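Local atomic coordinates of uronate dehydrogenase (Agrobacterium tumefaciens, PDB entry 3RFX), a protein that oxidises uronic acids such as galacturonate and glucuronate with NAD as the electron acceptor, as a Rossmann-fold member of the epimerase/dehydratase family. Residues V161-C166 with T178-D183; P168-Y173 with E231-H236; T121-P126 with W213-H218. The protein carries 1 engineered substitution. All blocks are in the same frame, centred on the assembly; numbering follows the deposited sequence.

Contact 1 (V161-C166 with T178-D183); sequences VRIGSC and TWFSHD. With PO4 (phosphate ion), chain F.
Ser165 and Trp179 form a single parallel bridge, defined by two backbone hydrogen bonds: Ser165 N donates to Thr178 O and Phe180 N donates to Ser165 O, each at 2.8 Å. Both donors stand well above the plane of the carbonyl they meet, about 50° out of it. CA-H...O contacts accompany the bridge, the shortest from Cys166 CA to Phe180 O at 3.1 Å.

One side-chain hydrogen bond adds to this bridge. Ser165 OG, placed beside its own backbone N with the carbonyl carbon opposite, meets Thr178 OG1 tip to tip at 2.7 Å; either hydroxyl could be the donor.

The apolar contacts centre on Phe180. Its ring is approached by Val161 CG1, 4.2 Å from CE2, while Ile163 CG2 lies near the ring plane at the edge, 4.4 Å from CD2. Leu188 and the stacked ring of Phe185, both on helix 182-194, continue this core.

A further group is made by sulfur and imidazole. With SG swung anti to the backbone N (chi1 -167°), Cys166 brings its sulfur obliquely to the Phe180 ring and to the edge of the His182 ring, 3.8 Å from CD2. Both ring nitrogens of His182 have in-plane partners: ND1 donates almost straight (171°) to PO4 O1 at 2.6 Å, and NE2 meets a water that also donates to Cys166 O. Arg22 shares the phosphate, which probably comes from the crystallisation liquor.

Ser181 is the N-cap of helix 182-194, its OG bonded to Asp184 N and to Asp228. The whole is the C-terminal end of strand 158-163, beside the outermost strand 202-205 of the parallel Rossmann sheet, with the Ile163 side chain about 6 Å from bound NAD and the outgoing loop bridged to the link between helices 175-178 and 182-194.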
loop_
_atom_site.group_PDB
_atom_site.type_symbol
_atom_site.label_atom_id
_atom_site.label_comp_id
_atom_site.label_asym_id
_atom_site.label_seq_id
_atom_site.Cartn_x
_atom_site.Cartn_y
_atom_site.Cartn_z
ATOM N N VAL A 161 -7.881 -19.753 12.861
ATOM C CA VAL A 161 -6.485 -20.033 13.163
ATOM C C VAL A 161 -5.867 -20.900 12.071
ATOM O O VAL A 161 -6.176 -22.084 11.954
ATOM C CB VAL A 161 -6.325 -20.703 14.537
ATOM C CG1 VAL A 161 -4.849 -20.777 14.922
ATOM C CG2 VAL A 161 -7.109 -19.927 15.591
ATOM N N ARG A 162 -5.011 -20.288 11.263
ATOM C CA ARG A 162 -4.307 -20.996 10.199
ATOM C C ARG A 162 -3.118 -21.722 10.801
ATOM O O ARG A 162 -2.011 -21.189 10.876
ATOM C CB ARG A 162 -3.882 -20.021 9.105
ATOM C CG ARG A 162 -5.082 -19.457 8.358
ATOM C CD ARG A 162 -4.678 -18.471 7.265
ATOM N NE ARG A 162 -5.847 -18.016 6.513
ATOM C CZ ARG A 162 -5.825 -17.025 5.628
ATOM N NH1 ARG A 162 -4.693 -16.369 5.386
ATOM N NH2 ARG A 162 -6.933 -16.690 4.989
ATOM N N ILE A 163 -3.367 -22.936 11.269
ATOM C CA ILE A 163 -2.331 -23.710 11.963
ATOM C C ILE A 163 -1.137 -24.024 11.042
ATOM O O ILE A 163 -1.322 -24.441 9.900
ATOM C CB ILE A 163 -2.921 -25.014 12.528
ATOM C CG1 ILE A 163 -4.014 -24.683 13.553
ATOM C CG2 ILE A 163 -1.837 -25.865 13.197
ATOM C CD1 ILE A 163 -4.819 -25.890 14.002
ATOM N N GLY A 164 0.071 -23.789 11.543
ATOM C CA GLY A 164 1.287 -24.178 10.843
ATOM C C GLY A 164 1.527 -25.661 11.083
ATOM O O GLY A 164 0.861 -26.509 10.487
ATOM N N SER A 165 2.446 -25.968 11.992
ATOM C CA SER A 165 2.754 -27.346 12.355
ATOM C C SER A 165 2.728 -27.440 13.871
ATOM O O SER A 165 3.670 -27.038 14.537
ATOM C CB SER A 165 4.148 -27.732 11.833
ATOM O OG SER A 165 4.221 -27.554 10.427
ATOM N N CYS A 166 1.630 -27.943 14.423
ATOM C CA CYS A 166 1.485 -27.980 15.875
ATOM C C CYS A 166 1.949 -29.339 16.372
ATOM O O CYS A 166 1.192 -30.310 16.354
ATOM C CB CYS A 166 0.027 -27.701 16.286
ATOM S SG CYS A 166 -0.172 -27.348 18.055
ATOM N N THR A 178 7.234 -22.976 10.497
ATOM C CA THR A 178 5.805 -23.236 10.713
ATOM C C THR A 178 5.420 -23.751 12.101
ATOM O O THR A 178 4.228 -23.842 12.413
ATOM C CB THR A 178 5.238 -24.240 9.684
ATOM O OG1 THR A 178 5.898 -25.499 9.839
ATOM C CG2 THR A 178 5.426 -23.741 8.248
ATOM N N TRP A 179 6.407 -24.091 12.923
ATOM C CA TRP A 179 6.132 -24.693 14.228
ATOM C C TRP A 179 5.200 -23.829 15.057
ATOM O O TRP A 179 5.393 -22.620 15.170
ATOM C CB TRP A 179 7.422 -24.909 15.015
ATOM C CG TRP A 179 7.240 -25.701 16.293
ATOM C CD1 TRP A 179 6.546 -26.868 16.443
ATOM C CD2 TRP A 179 7.784 -25.388 17.579
ATOM N NE1 TRP A 179 6.620 -27.298 17.751
ATOM C CE2 TRP A 179 7.374 -26.404 18.467
ATOM C CE3 TRP A 179 8.580 -24.342 18.069
ATOM C CZ2 TRP A 179 7.737 -26.410 19.812
ATOM C CZ3 TRP A 179 8.936 -24.346 19.403
ATOM C CH2 TRP A 179 8.514 -25.376 20.262
ATOM N N PHE A 180 4.198 -24.478 15.639
ATOM C CA PHE A 180 3.252 -23.841 16.559
ATOM C C PHE A 180 3.258 -24.717 17.804
ATOM O O PHE A 180 2.700 -25.813 17.785
ATOM C CB PHE A 180 1.863 -23.858 15.931
ATOM C CG PHE A 180 0.857 -22.936 16.602
ATOM C CD1 PHE A 180 1.271 -21.910 17.447
ATOM C CD2 PHE A 180 -0.495 -23.085 16.342
ATOM C CE1 PHE A 180 0.332 -21.055 18.041
ATOM C CE2 PHE A 180 -1.437 -22.233 16.921
ATOM C CZ PHE A 180 -1.023 -21.223 17.764
ATOM N N SER A 181 3.904 -24.262 18.870
ATOM C CA SER A 181 4.054 -25.106 20.060
ATOM C C SER A 181 2.710 -25.338 20.756
ATOM O O SER A 181 1.779 -24.548 20.609
ATOM C CB SER A 181 5.034 -24.487 21.052
ATOM O OG SER A 181 4.464 -23.334 21.668
ATOM N N HIS A 182 2.612 -26.425 21.516
ATOM C CA HIS A 182 1.413 -26.661 22.313
ATOM C C HIS A 182 1.144 -25.489 23.250
ATOM O O HIS A 182 0.013 -24.996 23.321
ATOM C CB HIS A 182 1.534 -27.963 23.110
ATOM C CG HIS A 182 1.552 -29.186 22.254
ATOM N ND1 HIS A 182 2.017 -30.403 22.705
ATOM C CD2 HIS A 182 1.170 -29.381 20.970
ATOM C CE1 HIS A 182 1.911 -31.296 21.739
ATOM N NE2 HIS A 182 1.401 -30.703 20.676
ATOM N N ASP A 183 2.179 -25.033 23.949
ATOM C CA ASP A 183 2.039 -23.900 24.865
ATOM C C ASP A 183 1.470 -22.661 24.175
ATOM O O ASP A 183 0.621 -21.965 24.740
ATOM C CB ASP A 183 3.378 -23.527 25.500
ATOM C CG ASP A 183 3.759 -24.435 26.659
ATOM O OD1 ASP A 183 2.945 -25.293 27.060
ATOM O OD2 ASP A 183 4.884 -24.275 27.169
HETATM P P PO4 F . 2.242 -31.263 26.166
HETATM O O1 PO4 F . 3.111 -30.652 25.091
HETATM O O2 PO4 F . 2.916 -31.096 27.507
HETATM O O3 PO4 F . 0.904 -30.568 26.197
HETATM O O4 PO4 F . 2.036 -32.730 25.872
HETATM O O HOH W 1 0.818 -32.492 18.443
#

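Contact 2 (P168-Y173 with E231-H236); sequences PEPNNY and EAFRRH
Pro170 sets the CD corner of its ring over one face of Phe233, the two side chains crossing at about a right angle, and this is the tight part of the contact. The CD atom of Pro170 sits over the middle of the aromatic ring, 3.6 Å from the Phe233 centroid and 14° off the ring normal, a clear CH-pi geometry. CG follows it, 3.6 Å from Phe233 CD2. Trp179 meets the Phe233 ring edge-to-face and also touches Pro170, so the pair joins the protein interior.

The flank formed by Glu169 and His236 is looser. Glu169 OE1 approaches Phe233 CE1 at 3.5 Å, with carboxylate and ring planes 80° apart. Its other oxygen, OE2, stays 3.7 Å from His236 NE2, and a water close to the imidazole plane connects the two, donating to OE2 at 3.1 Å.

At the far end a polar relay takes over. Arg234, bent at chi3 (-63°), grips Glu231 side-on, NE to OE2 at 2.7 Å and NH2 to OE1. Its NH1 donates in the guanidinium plane to Tyr173 OH at 3.1 Å. The two-pronged salt bridge thus fixes how the guanidinium is turned towards the tyrosine. Pro196 of the second subunit packs on Tyr173, placing this end at a subunit interface.

The result is a proline-on-aromatic CH-pi contact that ties the loop after strand 158-163 to the 3-10 turn leading into helix 234-238, at the periphery of the Rossmann fold.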
loop_
_atom_site.group_PDB
_atom_site.type_symbol
_atom_site.label_atom_id
_atom_site.label_comp_id
_atom_site.label_asym_id
_atom_site.label_seq_id
_atom_site.Cartn_x
_atom_site.Cartn_y
_atom_site.Cartn_z
ATOM N N PRO A 168 5.060 -31.568 19.082
ATOM C CA PRO A 168 5.855 -31.418 20.303
ATOM C C PRO A 168 7.144 -30.641 20.061
ATOM O O PRO A 168 7.583 -29.900 20.939
ATOM C CB PRO A 168 6.167 -32.867 20.695
ATOM C CG PRO A 168 5.033 -33.649 20.113
ATOM C CD PRO A 168 4.710 -32.973 18.814
ATOM N N GLU A 169 7.739 -30.810 18.884
ATOM C CA GLU A 169 8.931 -30.053 18.516
ATOM C C GLU A 169 9.076 -30.005 16.990
ATOM O O GLU A 169 8.521 -30.843 16.278
ATOM C CB GLU A 169 10.183 -30.675 19.153
ATOM C CG GLU A 169 10.502 -32.052 18.619
ATOM C CD GLU A 169 11.723 -32.694 19.283
ATOM O OE1 GLU A 169 12.418 -32.020 20.074
ATOM O OE2 GLU A 169 11.988 -33.881 19.004
ATOM N N PRO A 170 9.820 -29.015 16.480
ATOM C CA PRO A 170 10.061 -28.971 15.029
ATOM C C PRO A 170 10.847 -30.216 14.626
ATOM O O PRO A 170 11.769 -30.591 15.356
ATOM C CB PRO A 170 10.955 -27.732 14.855
ATOM C CG PRO A 170 10.799 -26.940 16.123
ATOM C CD PRO A 170 10.505 -27.933 17.205
ATOM N N ASN A 171 10.515 -30.846 13.508
ATOM C CA ASN A 171 11.299 -32.014 13.084
ATOM C C ASN A 171 11.754 -32.025 11.634
ATOM O O ASN A 171 12.237 -33.040 11.141
ATOM C CB ASN A 171 10.576 -33.318 13.400
ATOM C CG ASN A 171 9.201 -33.370 12.810
ATOM O OD1 ASN A 171 9.033 -33.245 11.597
ATOM N ND2 ASN A 171 8.192 -33.554 13.663
ATOM N N ASN A 172 11.595 -30.902 10.949
ATOM C CA ASN A 172 12.197 -30.743 9.637
ATOM C C ASN A 172 12.415 -29.261 9.349
ATOM O O ASN A 172 12.008 -28.402 10.143
ATOM C CB ASN A 172 11.369 -31.440 8.545
ATOM C CG ASN A 172 10.005 -30.805 8.331
ATOM O OD1 ASN A 172 9.864 -29.583 8.325
ATOM N ND2 ASN A 172 8.993 -31.640 8.123
ATOM N N TYR A 173 13.055 -28.962 8.226
ATOM C CA TYR A 173 13.469 -27.588 7.935
ATOM C C TYR A 173 12.286 -26.621 7.871
ATOM O O TYR A 173 12.367 -25.486 8.348
ATOM C CB TYR A 173 14.278 -27.507 6.634
ATOM C CG TYR A 173 15.072 -26.219 6.538
ATOM C CD1 TYR A 173 16.379 -26.151 7.007
ATOM C CD2 TYR A 173 14.500 -25.063 6.012
ATOM C CE1 TYR A 173 17.103 -24.964 6.945
ATOM C CE2 TYR A 173 15.214 -23.871 5.950
ATOM C CZ TYR A 173 16.514 -23.832 6.422
ATOM O OH TYR A 173 17.226 -22.648 6.363
ATOM N N GLU A 231 13.631 -21.634 16.256
ATOM C CA GLU A 231 15.036 -21.439 15.905
ATOM C C GLU A 231 15.962 -22.197 16.861
ATOM O O GLU A 231 17.066 -22.612 16.483
ATOM C CB GLU A 231 15.378 -19.946 15.884
ATOM C CG GLU A 231 16.756 -19.619 15.327
ATOM C CD GLU A 231 16.927 -19.976 13.853
ATOM O OE1 GLU A 231 15.918 -20.101 13.108
ATOM O OE2 GLU A 231 18.100 -20.115 13.434
ATOM N N ALA A 232 15.504 -22.394 18.094
ATOM C CA ALA A 232 16.283 -23.132 19.086
ATOM C C ALA A 232 16.577 -24.570 18.637
ATOM O O ALA A 232 17.475 -25.220 19.174
ATOM C CB ALA A 232 15.568 -23.140 20.427
ATOM N N PHE A 233 15.820 -25.056 17.658
ATOM C CA PHE A 233 15.932 -26.438 17.208
ATOM C C PHE A 233 16.700 -26.601 15.897
ATOM O O PHE A 233 16.776 -27.706 15.361
ATOM C CB PHE A 233 14.543 -27.068 17.055
ATOM C CG PHE A 233 13.799 -27.225 18.356
ATOM C CD1 PHE A 233 13.853 -28.419 19.064
ATOM C CD2 PHE A 233 13.051 -26.174 18.872
ATOM C CE1 PHE A 233 13.168 -28.568 20.262
ATOM C CE2 PHE A 233 12.356 -26.317 20.071
ATOM C CZ PHE A 233 12.419 -27.514 20.766
ATOM N N ARG A 234 17.262 -25.519 15.375
ATOM C CA ARG A 234 17.934 -25.599 14.075
ATOM C C ARG A 234 19.052 -26.651 14.051
ATOM O O ARG A 234 19.145 -27.448 13.114
ATOM C CB ARG A 234 18.485 -24.239 13.634
ATOM C CG ARG A 234 19.152 -24.290 12.252
ATOM C CD ARG A 234 19.535 -22.907 11.736
ATOM N NE ARG A 234 18.372 -22.035 11.531
ATOM C CZ ARG A 234 17.689 -21.946 10.395
ATOM N NH1 ARG A 234 18.041 -22.683 9.338
ATOM N NH2 ARG A 234 16.650 -21.120 10.311
ATOM N N ARG A 235 19.907 -26.651 15.066
ATOM C CA ARG A 235 20.971 -27.657 15.101
ATOM C C ARG A 235 20.397 -29.069 15.227
ATOM O O ARG A 235 20.855 -30.004 14.557
ATOM C CB ARG A 235 21.986 -27.391 16.215
ATOM C CG ARG A 235 23.389 -27.834 15.799
ATOM C CD ARG A 235 24.137 -28.560 16.891
ATOM N NE ARG A 235 25.221 -29.366 16.328
ATOM C CZ ARG A 235 26.067 -30.091 17.054
ATOM N NH1 ARG A 235 25.961 -30.102 18.378
ATOM N NH2 ARG A 235 27.020 -30.801 16.457
ATOM N N HIS A 236 19.389 -29.214 16.079
ATOM C CA HIS A 236 18.688 -30.487 16.248
ATOM C C HIS A 236 18.217 -31.024 14.902
ATOM O O HIS A 236 18.370 -32.213 14.603
ATOM C CB HIS A 236 17.512 -30.310 17.224
ATOM C CG HIS A 236 16.442 -31.361 17.107
ATOM N ND1 HIS A 236 16.589 -32.637 17.608
ATOM C CD2 HIS A 236 15.194 -31.306 16.579
ATOM C CE1 HIS A 236 15.489 -33.331 17.374
ATOM N NE2 HIS A 236 14.624 -32.546 16.752
HETATM O O HOH W 2 12.036 -34.153 15.921
#

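Contact 3 (T121-P126 with W213-H218); sequences TERLGP and WWDNSH
The guanidinium of Arg123 lies with one face over the backbone and CB of Asp215, NH2 being 3.6 Å from Asp215 CB. At its edge, in plane, NH1 donates to a water at 2.9 Å, which in turn donates to Trp214 O. The Asp215 carboxylate is turned only 21° from the guanidinium plane, yet Arg123 NH2 to Asp215 OD1 is a long salt bridge of 4.0 Å. An extended chain from CG to NE, with CG anti to the backbone N (chi1 179°), carries the arginine this far. The Trp214 indole runs alongside Leu124, CD1 lying 4.1 Å from Leu124 CB; it also stacks on Trp204, and its NE1 is bonded to Gln254. That NE1 lies in plane at the edge of the Trp213 ring.

The backbones pair as well: Leu124 N donates to Trp213 O and Asp215 N to Leu124 O, both at 3.0 Å, a single parallel bridge. Asp215 OD1 accepts two bonds from Ser217, from N and OG at 2.8 Å each. Arg123 also packs on His218 of a neighbouring subunit. An Asx turn thus follows a one-residue parallel bridge between two long loops beyond the Rossmann sheet.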
loop_
_atom_site.group_PDB
_atom_site.type_symbol
_atom_site.label_atom_id
_atom_site.label_comp_id
_atom_site.label_asym_id
_atom_site.label_seq_id
_atom_site.Cartn_x
_atom_site.Cartn_y
_atom_site.Cartn_z
ATOM N N THR A 121 9.585 -17.608 0.427
ATOM C CA THR A 121 10.323 -16.351 0.482
ATOM C C THR A 121 9.411 -15.134 0.662
ATOM O O THR A 121 9.887 -14.016 0.856
ATOM C CB THR A 121 11.156 -16.154 -0.793
ATOM O OG1 THR A 121 10.307 -16.317 -1.935
ATOM C CG2 THR A 121 12.270 -17.200 -0.861
ATOM N N GLU A 122 8.103 -15.348 0.586
ATOM C CA GLU A 122 7.158 -14.236 0.644
ATOM C C GLU A 122 6.501 -14.130 2.026
ATOM O O GLU A 122 5.924 -15.095 2.514
ATOM C CB GLU A 122 6.091 -14.400 -0.442
ATOM C CG GLU A 122 5.113 -13.227 -0.507
ATOM C CD GLU A 122 4.169 -13.304 -1.701
ATOM O OE1 GLU A 122 4.326 -14.218 -2.544
ATOM O OE2 GLU A 122 3.271 -12.439 -1.791
ATOM N N ARG A 123 6.603 -12.964 2.657
ATOM C CA ARG A 123 5.974 -12.734 3.966
ATOM C C ARG A 123 4.504 -12.369 3.765
ATOM O O ARG A 123 4.191 -11.538 2.916
ATOM C CB ARG A 123 6.711 -11.617 4.711
ATOM C CG ARG A 123 6.141 -11.263 6.084
ATOM C CD ARG A 123 7.081 -10.300 6.833
ATOM N NE ARG A 123 6.562 -9.910 8.149
ATOM C CZ ARG A 123 6.625 -10.674 9.237
ATOM N NH1 ARG A 123 7.174 -11.886 9.176
ATOM N NH2 ARG A 123 6.130 -10.234 10.391
ATOM N N LEU A 124 3.610 -12.992 4.534
ATOM C CA LEU A 124 2.174 -12.864 4.297
ATOM C C LEU A 124 1.455 -12.175 5.447
ATOM O O LEU A 124 1.617 -12.558 6.602
ATOM C CB LEU A 124 1.525 -14.243 4.087
ATOM C CG LEU A 124 2.114 -15.189 3.038
ATOM C CD1 LEU A 124 1.243 -16.458 2.916
ATOM C CD2 LEU A 124 2.236 -14.487 1.696
ATOM N N GLY A 125 0.642 -11.175 5.119
ATOM C CA GLY A 125 -0.297 -10.622 6.080
ATOM C C GLY A 125 -1.615 -11.383 6.025
ATOM O O GLY A 125 -1.815 -12.231 5.154
ATOM N N PRO A 126 -2.536 -11.075 6.949
ATOM C CA PRO A 126 -3.804 -11.811 7.048
ATOM C C PRO A 126 -4.769 -11.610 5.871
ATOM O O PRO A 126 -5.690 -12.413 5.715
ATOM C CB PRO A 126 -4.430 -11.267 8.347
ATOM C CG PRO A 126 -3.796 -9.916 8.542
ATOM C CD PRO A 126 -2.385 -10.069 8.015
ATOM N N TRP A 213 7.113 -16.885 8.527
ATOM C CA TRP A 213 6.722 -16.288 7.255
ATOM C C TRP A 213 5.536 -15.329 7.387
ATOM O O TRP A 213 5.162 -14.689 6.409
ATOM C CB TRP A 213 6.268 -17.373 6.266
ATOM C CG TRP A 213 7.266 -18.478 6.016
ATOM C CD1 TRP A 213 8.621 -18.373 5.967
ATOM C CD2 TRP A 213 6.952 -19.852 5.751
ATOM N NE1 TRP A 213 9.183 -19.617 5.689
ATOM C CE2 TRP A 213 8.172 -20.535 5.562
ATOM C CE3 TRP A 213 5.752 -20.569 5.664
ATOM C CZ2 TRP A 213 8.224 -21.901 5.285
ATOM C CZ3 TRP A 213 5.806 -21.930 5.399
ATOM C CH2 TRP A 213 7.031 -22.578 5.208
ATOM N N TRP A 214 4.933 -15.265 8.575
ATOM C CA TRP A 214 3.583 -14.697 8.724
ATOM C C TRP A 214 3.510 -13.524 9.698
ATOM O O TRP A 214 4.168 -13.520 10.724
ATOM C CB TRP A 214 2.589 -15.785 9.171
ATOM C CG TRP A 214 2.564 -16.981 8.257
ATOM C CD1 TRP A 214 2.659 -16.974 6.885
ATOM C CD2 TRP A 214 2.422 -18.349 8.642
ATOM N NE1 TRP A 214 2.595 -18.260 6.405
ATOM C CE2 TRP A 214 2.452 -19.123 7.460
ATOM C CE3 TRP A 214 2.283 -19.002 9.874
ATOM C CZ2 TRP A 214 2.351 -20.513 7.477
ATOM C CZ3 TRP A 214 2.183 -20.385 9.888
ATOM C CH2 TRP A 214 2.209 -21.124 8.696
ATOM N N ASP A 215 2.675 -12.546 9.370
ATOM C CA ASP A 215 2.621 -11.288 10.113
ATOM C C ASP A 215 1.299 -11.201 10.881
ATOM O O ASP A 215 0.261 -11.036 10.272
ATOM C CB ASP A 215 2.724 -10.120 9.123
ATOM C CG ASP A 215 2.552 -8.751 9.791
ATOM O OD1 ASP A 215 2.560 -8.663 11.038
ATOM O OD2 ASP A 215 2.412 -7.761 9.050
ATOM N N ASN A 216 1.354 -11.337 12.204
ATOM C CA ASN A 216 0.164 -11.247 13.054
ATOM C C ASN A 216 0.006 -9.867 13.688
ATOM O O ASN A 216 -0.715 -9.719 14.672
ATOM C CB ASN A 216 0.248 -12.270 14.193
ATOM C CG ASN A 216 -0.409 -13.596 13.853
ATOM O OD1 ASN A 216 -1.405 -13.649 13.133
ATOM N ND2 ASN A 216 0.137 -14.680 14.404
ATOM N N SER A 217 0.696 -8.862 13.162
ATOM C CA SER A 217 0.726 -7.566 13.853
ATOM C C SER A 217 -0.662 -6.923 13.986
ATOM O O SER A 217 -0.917 -6.183 14.941
ATOM C CB SER A 217 1.701 -6.592 13.186
ATOM O OG SER A 217 1.274 -6.272 11.878
ATOM N N HIS A 218 -1.554 -7.198 13.036
ATOM C CA HIS A 218 -2.880 -6.566 13.050
ATOM C C HIS A 218 -3.796 -7.144 14.134
ATOM O O HIS A 218 -4.847 -6.572 14.457
ATOM C CB HIS A 218 -3.532 -6.627 11.665
ATOM C CG HIS A 218 -2.893 -5.707 10.670
ATOM N ND1 HIS A 218 -3.420 -4.477 10.345
ATOM C CD2 HIS A 218 -1.749 -5.824 9.955
ATOM C CE1 HIS A 218 -2.640 -3.882 9.459
ATOM N NE2 HIS A 218 -1.617 -4.680 9.207
HETATM O O HOH W 3 6.838 -13.833 11.339
#

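Along the chain the segments come in the order 121-126, 161-166, 168-173, 178-183, 213-218, 231-236. Contact 1 is therefore nested inside the loop closed by contact 3, whereas contact 2 crosses both. Contact 1 is the hub, at the end of strand 158-163 in the parallel sheet, with its centre about 13 Å from that of contact 2 and 15 Å from that of contact 3. Trp179 NE1 lies 3.7 Å from Glu169 CA of contact 2; Thr178 CG2 reaches Trp213 CZ3 of contact 3 at 3.4 Å. Contacts 2 and 3, about 21 Å apart between centres, do not touch, but both meet the second subunit, so a buried sheet end is linked to two outer regions that touch a neighbouring subunit.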